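Local coordinates for protein peptidase, M20/M25/M40 family (Staphylococcus aureus, PDB 4EWT) that probably hydrolyses the amide bond of N-acylated amino acids or related substrates, as a two-manganese amidohydrolase of the M20 peptidase family, at residues A116-L119 against A120-K123; S11-G14 against K15-I19; L300-P304 against E305-Y309; A107-A110 against Y111-L115. One frame throughout, in Å; residues are numbered along the deposited sequence.

In the fold
Along the chain the order is contact 2, contact 4, contact 1, contact 3. Contacts 4 and 1 follow one another on helix 105-120, their centres about 13 Å apart: contact 4 lies in its buried early and middle turns, near the manganese pair, and contact 1 at its last turn. Contact 2 opens the neighbouring helix 13-25, about 9 Å from contact 4 between centres, and touches both: Met16 packs on Val114, and Lys12 forms salt bridges with Glu117 and Glu121. These three form one patch of helix packing reaching from the manganese site to Lys12. Contact 3 stands apart, its nearest atoms about 11 Å from contact 4, where strand 300-302 passes into helix 304-316.

Contact 1 (A116-L119 against A120-K123); sequences AETL and AEMK
The C-terminal end of helix 105-120 unwinds here, and Ala116 with Ala120 makes the last well-formed i to i+4 bond: Ala120 N donates to Ala116 O at 2.9 Å. One residue on, the pattern tightens. Glu121 N lies 3.1 Å from Thr118 O in an i to i+3 bond and keeps a weak, longer one to Glu117 O. Met122 N then donates to Leu119 O at 3.1 Å. In both i to i+3 bonds the donor stands well above the carbonyl plane, 63° and 68° out of it, the evidence that the helix closes in a tighter turn before the chain leaves for strand 129-135 of the mixed sheet. The Glu121 side chain folds back over this turn. A chi1 of 67° tucks CG in over the backbone, 3.1 Å from Thr118 O; OE1 ends 4.1 Å from Thr118 CG2. Met122 lays its CG 3.5 Å from that same Thr118 O before its chain bends away at the sulfur. Glu117 and Glu121 hold their carboxylates apart, with OE1 of Glu117 4.7 Å from OE2 of Glu121. Lys12 forms salt bridges with both and would be expected to offset their like charge; Lys47 and Lys15 also pair with Glu117.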
loop_
_atom_site.group_PDB
_atom_site.type_symbol
_atom_site.label_atom_id
_atom_site.label_comp_id
_atom_site.label_asym_id
_atom_site.label_seq_id
_atom_site.Cartn_x
_atom_site.Cartn_y
_atom_site.Cartn_z
ATOM N N ALA A 116 38.796 -39.595 -10.152
ATOM C CA ALA A 116 39.357 -40.161 -8.929
ATOM C C ALA A 116 40.148 -41.437 -9.220
ATOM O O ALA A 116 41.265 -41.607 -8.724
ATOM C CB ALA A 116 38.265 -40.420 -7.909
ATOM N N GLU A 117 39.561 -42.313 -10.035
ATOM C CA GLU A 117 40.231 -43.509 -10.552
ATOM C C GLU A 117 41.556 -43.138 -11.206
ATOM O O GLU A 117 42.593 -43.772 -10.948
ATOM C CB GLU A 117 39.321 -44.217 -11.564
ATOM C CG GLU A 117 40.003 -45.347 -12.354
ATOM C CD GLU A 117 39.100 -45.937 -13.427
ATOM O OE1 GLU A 117 39.550 -46.075 -14.582
ATOM O OE2 GLU A 117 37.938 -46.259 -13.121
ATOM N N THR A 118 41.513 -42.096 -12.035
ATOM C CA THR A 118 42.688 -41.631 -12.770
ATOM C C THR A 118 43.765 -41.068 -11.842
ATOM O O THR A 118 44.927 -41.437 -11.965
ATOM C CB THR A 118 42.308 -40.598 -13.838
ATOM O OG1 THR A 118 41.291 -41.148 -14.683
ATOM C CG2 THR A 118 43.513 -40.233 -14.684
ATOM N N LEU A 119 43.382 -40.201 -10.906
ATOM C CA LEU A 119 44.339 -39.660 -9.934
ATOM C C LEU A 119 44.955 -40.766 -9.079
ATOM O O LEU A 119 46.108 -40.660 -8.667
ATOM C CB LEU A 119 43.694 -38.585 -9.041
ATOM C CG LEU A 119 43.274 -37.253 -9.683
ATOM C CD1 LEU A 119 42.499 -36.388 -8.701
ATOM C CD2 LEU A 119 44.489 -36.481 -10.234
ATOM N N ALA A 120 44.188 -41.830 -8.833
ATOM C CA ALA A 120 44.657 -42.982 -8.057
ATOM C C ALA A 120 45.783 -43.772 -8.737
ATOM O O ALA A 120 46.572 -44.441 -8.058
ATOM C CB ALA A 120 43.496 -43.911 -7.719
ATOM N N GLU A 121 45.849 -43.704 -10.064
ATOM C CA GLU A 121 46.907 -44.389 -10.799
ATOM C C GLU A 121 48.109 -43.474 -11.049
ATOM O O GLU A 121 49.074 -43.865 -11.704
ATOM C CB GLU A 121 46.361 -45.054 -12.079
ATOM C CG GLU A 121 45.861 -44.126 -13.157
ATOM C CD GLU A 121 44.761 -44.742 -14.013
ATOM O OE1 GLU A 121 44.484 -44.195 -15.105
ATOM O OE2 GLU A 121 44.152 -45.755 -13.599
ATOM N N MET A 122 48.048 -42.270 -10.480
ATOM C CA MET A 122 49.096 -41.268 -10.648
ATOM C C MET A 122 49.678 -40.779 -9.322
ATOM O O MET A 122 50.127 -39.634 -9.224
ATOM C CB MET A 122 48.577 -40.072 -11.450
ATOM C CG MET A 122 48.139 -40.405 -12.873
ATOM S SD MET A 122 47.690 -38.928 -13.805
ATOM C CE MET A 122 49.309 -38.242 -14.148
ATOM N N LYS A 123 49.695 -41.646 -8.313
ATOM C CA LYS A 123 50.252 -41.281 -7.011
ATOM C C LYS A 123 51.724 -40.879 -7.109
ATOM O O LYS A 123 52.231 -40.168 -6.235
ATOM C CB LYS A 123 50.062 -42.406 -5.992
ATOM C CG LYS A 123 48.610 -42.671 -5.631
ATOM C CD LYS A 123 48.502 -43.776 -4.599
ATOM C CE LYS A 123 47.060 -44.007 -4.179
ATOM N NZ LYS A 123 46.992 -44.998 -3.067
#

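Contact 2 (S11-G14 against K15-I19); sequences SKEG and KMIEI
Glu13 and Ile17 meet on the first turn of helix 13-25, for which Lys12 holds the N-cap position. The close packing here is largely side chain against backbone. Ile17 N donates to Glu13 O at 3.1 Å, and Ile17 CG1, set beside its own backbone N by a chi1 of -68°, runs back over that carbonyl to 3.6 Å from Glu13 O. Beyond it, CD1 reaches 4.0 Å from Glu13 CG, the nearest approach of the two side chains, which run obliquely to one another. Met16 belongs to the buried side: its N bonds to Lys12 O, its CG lies 3.5 Å from that oxygen, and the extended chain continues onto Val114 of helix 105-120 and Leu373 and Ala377 of helix 372-386. Lys12 and Lys15 also reach toward helix 105-120, where Glu117 forms a salt bridge with each, a carboxylate bridging two amines whose NZ atoms, of Lys12 and of Lys15, stand 6.8 Å apart. The solvent side, at Gly14 and Glu18, has little side-chain packing, though its backbone bond is straight: Glu18 N donates to Gly14 O at 3.0 Å with an N-H...O angle of 168°, and Glu18 CB rests 3.4 Å from the same oxygen.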
loop_
_atom_site.group_PDB
_atom_site.type_symbol
_atom_site.label_atom_id
_atom_site.label_comp_id
_atom_site.label_asym_id
_atom_site.label_seq_id
_atom_site.Cartn_x
_atom_site.Cartn_y
_atom_site.Cartn_z
ATOM N N SER A 11 40.855 -40.644 -22.900
ATOM C CA SER A 11 40.638 -42.061 -23.232
ATOM C C SER A 11 39.518 -42.719 -22.419
ATOM O O SER A 11 39.030 -43.794 -22.778
ATOM C CB SER A 11 41.943 -42.862 -23.098
ATOM O OG SER A 11 42.239 -43.152 -21.740
ATOM N N LYS A 12 39.114 -42.069 -21.329
ATOM C CA LYS A 12 38.042 -42.583 -20.483
ATOM C C LYS A 12 36.755 -41.771 -20.624
ATOM O O LYS A 12 35.846 -41.899 -19.792
ATOM C CB LYS A 12 38.482 -42.601 -19.017
ATOM C CG LYS A 12 39.563 -43.616 -18.674
ATOM C CD LYS A 12 40.070 -43.390 -17.258
ATOM C CE LYS A 12 41.170 -44.370 -16.894
ATOM N NZ LYS A 12 41.618 -44.175 -15.479
ATOM N N GLU A 13 36.672 -40.935 -21.663
ATOM C CA GLU A 13 35.499 -40.068 -21.845
ATOM C C GLU A 13 34.233 -40.914 -21.954
ATOM O O GLU A 13 33.225 -40.615 -21.298
ATOM C CB GLU A 13 35.650 -39.147 -23.065
ATOM C CG GLU A 13 34.519 -38.112 -23.198
ATOM C CD GLU A 13 34.676 -37.154 -24.384
ATOM O OE1 GLU A 13 35.519 -37.401 -25.274
ATOM O OE2 GLU A 13 33.937 -36.138 -24.422
ATOM N N GLY A 14 34.313 -41.983 -22.754
ATOM C CA GLY A 14 33.205 -42.923 -22.953
ATOM C C GLY A 14 32.650 -43.504 -21.662
ATOM O O GLY A 14 31.436 -43.693 -21.523
ATOM N N LYS A 15 33.531 -43.750 -20.718
ATOM C CA LYS A 15 33.168 -44.275 -19.433
ATOM C C LYS A 15 32.385 -43.237 -18.583
ATOM O O LYS A 15 31.461 -43.582 -17.885
ATOM C CB LYS A 15 34.435 -44.735 -18.716
ATOM C CG LYS A 15 34.273 -45.521 -17.472
ATOM C CD LYS A 15 35.586 -46.181 -17.151
ATOM C CE LYS A 15 35.908 -46.280 -15.685
ATOM N NZ LYS A 15 35.798 -47.605 -15.034
ATOM N N MET A 16 32.803 -41.987 -18.632
ATOM C CA MET A 16 32.100 -40.905 -17.909
ATOM C C MET A 16 30.662 -40.801 -18.400
ATOM O O MET A 16 29.729 -40.690 -17.606
ATOM C CB MET A 16 32.776 -39.549 -18.129
ATOM C CG MET A 16 34.245 -39.490 -17.779
ATOM S SD MET A 16 34.923 -37.867 -18.154
ATOM C CE MET A 16 36.647 -38.130 -17.761
ATOM N N ILE A 17 30.509 -40.855 -19.722
ATOM C CA ILE A 17 29.224 -40.717 -20.392
ATOM C C ILE A 17 28.294 -41.875 -20.023
ATOM O O ILE A 17 27.147 -41.652 -19.624
ATOM C CB ILE A 17 29.421 -40.567 -21.918
ATOM C CG1 ILE A 17 30.091 -39.221 -22.218
ATOM C CG2 ILE A 17 28.091 -40.697 -22.669
ATOM C CD1 ILE A 17 30.716 -39.119 -23.597
ATOM N N GLU A 18 28.812 -43.097 -20.136
ATOM C CA GLU A 18 28.110 -44.317 -19.733
ATOM C C GLU A 18 27.686 -44.280 -18.257
ATOM O O GLU A 18 26.584 -44.707 -17.907
ATOM C CB GLU A 18 29.006 -45.527 -20.027
ATOM C CG GLU A 18 28.628 -46.834 -19.351
ATOM C CD GLU A 18 29.818 -47.759 -19.237
ATOM O OE1 GLU A 18 30.083 -48.512 -20.198
ATOM O OE2 GLU A 18 30.505 -47.723 -18.190
ATOM N N ILE A 19 28.552 -43.748 -17.397
ATOM C CA ILE A 19 28.230 -43.629 -15.974
ATOM C C ILE A 19 27.177 -42.542 -15.693
ATOM O O ILE A 19 26.290 -42.747 -14.859
ATOM C CB ILE A 19 29.503 -43.442 -15.104
ATOM C CG1 ILE A 19 30.312 -44.757 -15.069
ATOM C CG2 ILE A 19 29.136 -42.999 -13.689
ATOM C CD1 ILE A 19 31.753 -44.596 -14.572
#

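Contact 3 (L300-P304 against E305-Y309); sequences LYNDP and EFTEY
Asp303 and Thr307 are joined by two hydrogen bonds that end on one oxygen. Thr307 N lies 2.9 Å from Asp303 O, close to the line of the carbonyl, and Thr307 OG1 donates to the same oxygen from 2.8 Å, arriving 43° above the carbonyl plane. The hydroxyl can do so because chi1 of -57° turns OG1 beside its own backbone N. Glu308 N donates to Pro304 O at 3.1 Å, the next bond of the helical series. A further hydrogen bond is a side-chain cap: Asp303 OD1 accepts from Phe306 N at 2.9 Å, met on its anti side and 31° out of the carboxylate plane. Asp303 is thereby the N-cap of helix 304-316, and Pro304 fills the first position of the helix at the turn where strand 300-302 of the antiparallel sheet gives way to it. Among van der Waals contacts, Phe306 CB rests 3.4 Å from Asp303 OD1, and Asn302 CB lies 3.2 Å from Thr307 OG1, the two side chains crossing at about a right angle. The Asn302 amide is engaged with the backbone of Phe346 and Arg177, while the Phe306 ring stacks on His159. As for charge, Asp303 OD2 and Glu305 OE1, like charges, stand 4.8 Å apart at the N-terminal end of the helix, whose dipole may partly offset them.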
loop_
_atom_site.group_PDB
_atom_site.type_symbol
_atom_site.label_atom_id
_atom_site.label_comp_id
_atom_site.label_asym_id
_atom_site.label_seq_id
_atom_site.Cartn_x
_atom_site.Cartn_y
_atom_site.Cartn_z
ATOM N N LEU A 300 27.590 -18.332 -0.892
ATOM C CA LEU A 300 28.796 -19.065 -1.243
ATOM C C LEU A 300 29.919 -18.071 -1.497
ATOM O O LEU A 300 29.852 -17.258 -2.429
ATOM C CB LEU A 300 28.561 -19.928 -2.472
ATOM C CG LEU A 300 29.424 -21.172 -2.643
ATOM C CD1 LEU A 300 28.852 -21.959 -3.809
ATOM C CD2 LEU A 300 30.884 -20.837 -2.873
ATOM N N TYR A 301 30.934 -18.134 -0.648
ATOM C CA TYR A 301 32.058 -17.221 -0.728
ATOM C C TYR A 301 33.272 -17.928 -1.325
ATOM O O TYR A 301 33.846 -18.816 -0.704
ATOM C CB TYR A 301 32.386 -16.668 0.669
ATOM C CG TYR A 301 33.447 -15.602 0.633
ATOM C CD1 TYR A 301 33.147 -14.323 0.151
ATOM C CD2 TYR A 301 34.746 -15.863 1.065
ATOM C CE1 TYR A 301 34.104 -13.335 0.108
ATOM C CE2 TYR A 301 35.720 -14.873 1.022
ATOM C CZ TYR A 301 35.386 -13.608 0.534
ATOM O OH TYR A 301 36.322 -12.608 0.475
ATOM N N ASN A 302 33.637 -17.554 -2.545
ATOM C CA ASN A 302 34.851 -18.063 -3.144
ATOM C C ASN A 302 36.050 -17.313 -2.587
ATOM O O ASN A 302 36.207 -16.114 -2.833
ATOM C CB ASN A 302 34.804 -17.965 -4.666
ATOM C CG ASN A 302 34.108 -19.153 -5.307
ATOM O OD1 ASN A 302 33.813 -20.150 -4.651
ATOM N ND2 ASN A 302 33.840 -19.047 -6.591
ATOM N N ASP A 303 36.866 -18.018 -1.809
ATOM C CA ASP A 303 38.104 -17.461 -1.273
ATOM C C ASP A 303 38.923 -16.823 -2.397
ATOM O O ASP A 303 39.257 -17.496 -3.362
ATOM C CB ASP A 303 38.927 -18.529 -0.566
ATOM C CG ASP A 303 40.233 -17.975 -0.006
ATOM O OD1 ASP A 303 41.307 -18.328 -0.538
ATOM O OD2 ASP A 303 40.178 -17.163 0.940
ATOM N N PRO A 304 39.212 -15.509 -2.284
ATOM C CA PRO A 304 39.902 -14.780 -3.358
ATOM C C PRO A 304 41.292 -15.333 -3.713
ATOM O O PRO A 304 41.597 -15.459 -4.895
ATOM C CB PRO A 304 39.990 -13.352 -2.807
ATOM C CG PRO A 304 38.800 -13.244 -1.916
ATOM C CD PRO A 304 38.751 -14.589 -1.227
ATOM N N GLU A 305 42.108 -15.661 -2.707
ATOM C CA GLU A 305 43.451 -16.240 -2.927
ATOM C C GLU A 305 43.367 -17.560 -3.692
ATOM O O GLU A 305 43.996 -17.725 -4.741
ATOM C CB GLU A 305 44.192 -16.482 -1.599
ATOM C CG GLU A 305 44.615 -15.230 -0.843
ATOM C CD GLU A 305 45.110 -15.535 0.567
ATOM O OE1 GLU A 305 44.427 -15.114 1.534
ATOM O OE2 GLU A 305 46.169 -16.196 0.709
ATOM N N PHE A 306 42.579 -18.492 -3.162
ATOM C CA PHE A 306 42.475 -19.818 -3.761
ATOM C C PHE A 306 41.820 -19.769 -5.140
ATOM O O PHE A 306 42.323 -20.391 -6.071
ATOM C CB PHE A 306 41.755 -20.796 -2.823
ATOM C CG PHE A 306 41.707 -22.212 -3.335
ATOM C CD1 PHE A 306 42.875 -22.909 -3.610
ATOM C CD2 PHE A 306 40.487 -22.848 -3.526
ATOM C CE1 PHE A 306 42.836 -24.214 -4.078
ATOM C CE2 PHE A 306 40.433 -24.155 -3.992
ATOM C CZ PHE A 306 41.610 -24.843 -4.270
ATOM N N THR A 307 40.732 -19.012 -5.278
ATOM C CA THR A 307 40.016 -18.918 -6.559
ATOM C C THR A 307 40.893 -18.349 -7.656
ATOM O O THR A 307 40.845 -18.827 -8.790
ATOM C CB THR A 307 38.723 -18.078 -6.462
ATOM O OG1 THR A 307 37.870 -18.631 -5.460
ATOM C CG2 THR A 307 37.977 -18.060 -7.796
ATOM N N GLU A 308 41.687 -17.330 -7.330
ATOM C CA GLU A 308 42.595 -16.747 -8.319
ATOM C C GLU A 308 43.711 -17.717 -8.664
ATOM O O GLU A 308 44.097 -17.837 -9.832
ATOM C CB GLU A 308 43.176 -15.409 -7.852
ATOM C CG GLU A 308 43.362 -14.408 -8.995
ATOM C CD GLU A 308 42.032 -13.893 -9.549
ATOM O OE1 GLU A 308 41.797 -14.004 -10.776
ATOM O OE2 GLU A 308 41.214 -13.383 -8.754
ATOM N N TYR A 309 44.223 -18.416 -7.653
ATOM C CA TYR A 309 45.163 -19.498 -7.899
ATOM C C TYR A 309 44.582 -20.499 -8.902
ATOM O O TYR A 309 45.272 -20.920 -9.824
ATOM C CB TYR A 309 45.555 -20.205 -6.594
ATOM C CG TYR A 309 46.185 -21.553 -6.836
ATOM C CD1 TYR A 309 47.545 -21.662 -7.118
ATOM C CD2 TYR A 309 45.417 -22.717 -6.815
ATOM C CE1 TYR A 309 48.124 -22.887 -7.360
ATOM C CE2 TYR A 309 45.988 -23.954 -7.057
ATOM C CZ TYR A 309 47.343 -24.027 -7.327
ATOM O OH TYR A 309 47.925 -25.235 -7.574
#

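Contact 4 (A107-A110 against Y111-L115); sequences AHTA and YMLVL
Ala107 to Tyr111, His108 to Met112 and Thr109 to Leu113 are linked by regular i to i+4 backbone bonds, of which Leu113 N to Thr109 O is 2.9 Å long; the following one, Val114 N to Ala110 O, is weak at 3.3 Å. Thr109 and Leu113, one turn apart, place their side chains alongside each other and pointing the same way, with Thr109 CG2 4.0 Å from Leu113 CD1. A chi1 of -55° directs this methyl along the helix and leaves OG1 beside the backbone N, where it bonds to His105 O. Leu113 CG also lies 3.3 Å from Thr109 O. All of this belongs to the buried early and middle turns of helix 105-120, packed against helices 13-25 and 372-386 and strand 72-78 of the mixed sheet. Tyr111 folds its ring back along the preceding turn: chi1 of 94°, away from the usual staggered values, sets CD2 3.2 Å from His108 O, while Ala107 O lies at the ring edge near its plane, 3.5 Å from CD2. The ring continues onto Ser376 and Val380. The His108 imidazole is held at both nitrogens, ND1 by Asp78 and NE2 by the backbone of Val165; it meets His164, a manganese ligand, edge-to-face and lies about 5 Å from a manganese ion, consistent with a second-shell position.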
loop_
_atom_site.group_PDB
_atom_site.type_symbol
_atom_site.label_atom_id
_atom_site.label_comp_id
_atom_site.label_asym_id
_atom_site.label_seq_id
_atom_site.Cartn_x
_atom_site.Cartn_y
_atom_site.Cartn_z
ATOM N N ALA A 107 26.016 -35.971 -13.621
ATOM C CA ALA A 107 27.216 -35.598 -14.366
ATOM C C ALA A 107 28.372 -35.239 -13.436
ATOM O O ALA A 107 29.509 -35.602 -13.705
ATOM C CB ALA A 107 26.930 -34.462 -15.324
ATOM N N HIS A 108 28.090 -34.549 -12.332
ATOM C CA HIS A 108 29.130 -34.290 -11.344
ATOM C C HIS A 108 29.746 -35.590 -10.799
ATOM O O HIS A 108 30.964 -35.712 -10.690
ATOM C CB HIS A 108 28.616 -33.426 -10.200
ATOM C CG HIS A 108 28.061 -32.106 -10.641
ATOM N ND1 HIS A 108 27.133 -31.410 -9.899
ATOM C CD2 HIS A 108 28.289 -31.364 -11.751
ATOM C CE1 HIS A 108 26.819 -30.290 -10.527
ATOM N NE2 HIS A 108 27.500 -30.242 -11.657
ATOM N N THR A 109 28.892 -36.556 -10.477
ATOM C CA THR A 109 29.347 -37.836 -9.947
ATOM C C THR A 109 30.147 -38.613 -11.001
ATOM O O THR A 109 31.216 -39.155 -10.709
ATOM C CB THR A 109 28.146 -38.646 -9.417
ATOM O OG1 THR A 109 27.451 -37.840 -8.459
ATOM C CG2 THR A 109 28.587 -39.948 -8.751
ATOM N N ALA A 110 29.644 -38.610 -12.229
ATOM C CA ALA A 110 30.271 -39.337 -13.330
ATOM C C ALA A 110 31.727 -38.933 -13.556
ATOM O O ALA A 110 32.630 -39.795 -13.562
ATOM C CB ALA A 110 29.453 -39.177 -14.620
ATOM N N TYR A 111 31.961 -37.634 -13.735
ATOM C CA TYR A 111 33.305 -37.161 -14.051
ATOM C C TYR A 111 34.239 -37.355 -12.851
ATOM O O TYR A 111 35.405 -37.690 -13.033
ATOM C CB TYR A 111 33.308 -35.702 -14.535
ATOM C CG TYR A 111 33.549 -34.686 -13.436
ATOM C CD1 TYR A 111 34.842 -34.420 -12.968
ATOM C CD2 TYR A 111 32.490 -33.995 -12.860
ATOM C CE1 TYR A 111 35.065 -33.501 -11.942
ATOM C CE2 TYR A 111 32.706 -33.065 -11.840
ATOM C CZ TYR A 111 33.998 -32.825 -11.391
ATOM O OH TYR A 111 34.215 -31.911 -10.379
ATOM N N MET A 112 33.714 -37.139 -11.642
ATOM C CA MET A 112 34.492 -37.281 -10.416
ATOM C C MET A 112 34.934 -38.725 -10.172
ATOM O O MET A 112 36.063 -38.968 -9.740
ATOM C CB MET A 112 33.706 -36.761 -9.207
ATOM C CG MET A 112 34.522 -36.758 -7.916
ATOM S SD MET A 112 35.948 -35.633 -7.985
ATOM C CE MET A 112 35.093 -34.060 -7.716
ATOM N N LEU A 113 34.047 -39.684 -10.437
ATOM C CA LEU A 113 34.415 -41.092 -10.275
ATOM C C LEU A 113 35.577 -41.460 -11.195
ATOM O O LEU A 113 36.537 -42.102 -10.762
ATOM C CB LEU A 113 33.217 -42.028 -10.516
ATOM C CG LEU A 113 32.061 -42.064 -9.511
ATOM C CD1 LEU A 113 30.937 -42.886 -10.099
ATOM C CD2 LEU A 113 32.465 -42.616 -8.138
ATOM N N VAL A 114 35.501 -41.027 -12.449
ATOM C CA VAL A 114 36.540 -41.332 -13.434
ATOM C C VAL A 114 37.831 -40.531 -13.184
ATOM O O VAL A 114 38.935 -41.036 -13.399
ATOM C CB VAL A 114 36.012 -41.155 -14.888
ATOM C CG1 VAL A 114 37.113 -41.416 -15.913
ATOM C CG2 VAL A 114 34.832 -42.083 -15.138
ATOM N N LEU A 115 37.697 -39.297 -12.712
ATOM C CA LEU A 115 38.867 -38.519 -12.336
ATOM C C LEU A 115 39.574 -39.134 -11.129
ATOM O O LEU A 115 40.801 -39.174 -11.085
ATOM C CB LEU A 115 38.491 -37.073 -12.044
ATOM C CG LEU A 115 39.600 -36.186 -11.452
ATOM C CD1 LEU A 115 40.778 -36.042 -12.401
ATOM C CD2 LEU A 115 39.037 -34.820 -11.096
#